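Local coordinates for ABC-type transport system, sugar-family extracellular solute-binding protein (Peptoclostridium difficile 630, PDB 6HNI) that binds tyrosine as the substrate-binding lipoprotein of an ABC-type transport system, probably delivering it for uptake, and also has adhesive properties, at residues I291-D296 with I311-T316. The protein carries 1 engineered substitution. Residues are numbered along the deposited sequence; the frame is centred on the assembly and turned at random. Where two conformers were deposited one is given.
Sequences IIVNED and ISYVKT
Asn-294 ND2 has two acceptors, Thr-316 OG1 at 3.0 Å, lying in the amide plane, and the carbonyl of Val-246; OD1 accepts from the backbone N of Ile-297 and, weakly, from that of Asp-296. Asparagine suits this N-cap: with CG anti to its own backbone N (chi1 -179°), OD1 folds back over the first turn of the helix while ND2 turns toward Thr-316 and Val-246. Thr-316 is held a second time, its backbone N donating to Asp-296 OD2 at 2.9 Å, nearly in line with the C-O bond. Before the helix, parallel strands 291-294 and 311-314 zip together through Ser-312 N to Ile-291 O, Val-293 N to Ser-312 O and Val-314 N to Val-293 O, and Glu-295 N extends the ladder to Val-314 O. The beta-branched Ile-291, Ile-292, Val-293, Ile-311 and Val-314 suit such extended backbone. On one face, Ile-311 CG2 lies 3.5 Å above the plane of the Tyr-313 ring, offset toward its rim, and touches Val-293 CG2; Val-293 CG1 meets the ring edge at CE1 (3.6 Å). On the other, Ile-292 CG2 packs against Val-314 CG1 at 3.7 Å. The pair forms the two strands of a beta-alpha-beta unit with helix 295-300 between them; strand 252-255 runs antiparallel along the far side of strand 290-294, and helix 243-247 covers Ile-292 and Val-314.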
loop_
_atom_site.group_PDB
_atom_site.type_symbol
_atom_site.label_atom_id
_atom_site.label_comp_id
_atom_site.label_asym_id
_atom_site.label_seq_id
_atom_site.Cartn_x
_atom_site.Cartn_y
_atom_site.Cartn_z
ATOM N N ILE A 291 1.858 0.046 16.135
ATOM C CA ILE A 291 0.694 -0.829 16.293
ATOM C C ILE A 291 -0.555 0.036 16.475
ATOM O O ILE A 291 -0.614 0.906 17.369
ATOM C CB ILE A 291 0.831 -1.805 17.484
ATOM C CG1 ILE A 291 2.069 -2.671 17.367
ATOM C CG2 ILE A 291 -0.433 -2.716 17.627
ATOM C CD1 ILE A 291 2.416 -3.433 18.619
ATOM N N ILE A 292 -1.540 -0.179 15.591
ATOM C CA ILE A 292 -2.796 0.551 15.605
ATOM C C ILE A 292 -3.923 -0.514 15.558
ATOM O O ILE A 292 -3.888 -1.479 14.772
ATOM C CB ILE A 292 -2.895 1.563 14.425
ATOM C CG1 ILE A 292 -1.820 2.669 14.595
ATOM C CG2 ILE A 292 -4.293 2.158 14.343
ATOM C CD1 ILE A 292 -1.739 3.657 13.441
ATOM N N VAL A 293 -4.897 -0.309 16.444
ATOM C CA VAL A 293 -6.002 -1.221 16.651
ATOM C C VAL A 293 -7.307 -0.422 16.547
ATOM O O VAL A 293 -7.407 0.693 17.023
ATOM C CB VAL A 293 -5.898 -1.882 18.029
ATOM C CG1 VAL A 293 -7.174 -2.657 18.381
ATOM C CG2 VAL A 293 -4.681 -2.776 18.093
ATOM N N ASN A 294 -8.316 -1.021 15.924
ATOM C CA ASN A 294 -9.610 -0.431 15.803
ATOM C C ASN A 294 -10.344 -0.862 17.040
ATOM O O ASN A 294 -10.743 -2.037 17.176
ATOM C CB ASN A 294 -10.290 -0.843 14.484
ATOM C CG ASN A 294 -11.667 -0.207 14.300
ATOM O OD1 ASN A 294 -12.465 -0.170 15.228
ATOM N ND2 ASN A 294 -11.940 0.309 13.096
ATOM N N GLU A 295 -10.585 0.074 17.963
ATOM C CA GLU A 295 -11.232 -0.264 19.240
ATOM C C GLU A 295 -12.689 -0.699 19.085
ATOM O O GLU A 295 -13.218 -1.376 19.949
ATOM C CB GLU A 295 -11.128 0.888 20.265
ATOM C CG GLU A 295 -11.900 2.164 19.954
ATOM C CD GLU A 295 -11.882 3.158 21.128
ATOM O OE1 GLU A 295 -12.932 3.378 21.763
ATOM O OE2 GLU A 295 -10.815 3.727 21.434
ATOM N N ASP A 296 -13.356 -0.270 18.000
ATOM C CA ASP A 296 -14.761 -0.643 17.763
ATOM C C ASP A 296 -14.825 -2.116 17.374
ATOM O O ASP A 296 -15.681 -2.869 17.837
ATOM C CB ASP A 296 -15.384 0.168 16.613
ATOM C CG ASP A 296 -15.530 1.641 16.932
ATOM O OD1 ASP A 296 -15.945 1.911 18.078
ATOM O OD2 ASP A 296 -15.248 2.507 16.048
ATOM N N ILE A 311 0.349 0.476 21.954
ATOM C CA ILE A 311 -0.841 0.437 21.072
ATOM C C ILE A 311 -1.605 1.761 21.050
ATOM O O ILE A 311 -1.885 2.320 22.106
ATOM C CB ILE A 311 -1.806 -0.687 21.500
ATOM C CG1 ILE A 311 -1.107 -2.023 21.259
ATOM C CG2 ILE A 311 -3.032 -0.683 20.581
ATOM C CD1 ILE A 311 -1.819 -3.195 21.942
ATOM N N SER A 312 -1.937 2.250 19.849
ATOM C CA SER A 312 -2.848 3.387 19.647
ATOM C C SER A 312 -4.170 2.867 19.084
ATOM O O SER A 312 -4.165 1.859 18.350
ATOM C CB SER A 312 -2.239 4.396 18.665
ATOM O OG SER A 312 -1.077 5.020 19.195
ATOM N N TYR A 313 -5.266 3.542 19.424
ATOM C CA TYR A 313 -6.587 3.096 18.975
ATOM C C TYR A 313 -7.220 4.104 18.035
ATOM O O TYR A 313 -7.038 5.333 18.179
ATOM C CB TYR A 313 -7.499 2.852 20.180
ATOM C CG TYR A 313 -6.997 1.686 21.011
ATOM C CD1 TYR A 313 -7.254 0.375 20.615
ATOM C CD2 TYR A 313 -6.210 1.887 22.126
ATOM C CE1 TYR A 313 -6.770 -0.707 21.349
ATOM C CE2 TYR A 313 -5.722 0.835 22.870
ATOM C CZ TYR A 313 -5.999 -0.468 22.473
ATOM O OH TYR A 313 -5.513 -1.525 23.181
ATOM N N VAL A 314 -7.927 3.537 17.066
ATOM C CA VAL A 314 -8.721 4.272 16.087
ATOM C C VAL A 314 -10.175 3.779 16.178
ATOM O O VAL A 314 -10.447 2.655 16.644
ATOM C CB VAL A 314 -8.192 4.195 14.648
ATOM C CG1 VAL A 314 -6.798 4.868 14.499
ATOM C CG2 VAL A 314 -8.163 2.771 14.114
ATOM N N LYS A 315 -11.082 4.598 15.655
ATOM C CA LYS A 315 -12.508 4.244 15.561
ATOM C C LYS A 315 -12.854 4.266 14.113
ATOM O O LYS A 315 -12.191 4.938 13.339
ATOM C CB LYS A 315 -13.347 5.224 16.350
ATOM C CG LYS A 315 -13.047 5.120 17.835
ATOM C CD LYS A 315 -13.853 6.126 18.615
ATOM C CE LYS A 315 -13.964 5.717 20.070
ATOM N NZ LYS A 315 -14.831 6.647 20.841
ATOM N N THR A 316 -13.870 3.514 13.726
ATOM C CA THR A 316 -14.157 3.302 12.301
ATOM C C THR A 316 -14.448 4.584 11.513
ATOM O O THR A 316 -15.286 5.393 11.926
ATOM C CB THR A 316 -15.272 2.269 12.120
ATOM O OG1 THR A 316 -14.806 1.034 12.659
ATOM C CG2 THR A 316 -15.614 2.059 10.615
HETATM O O HOH W 1 0.706 3.251 17.762
#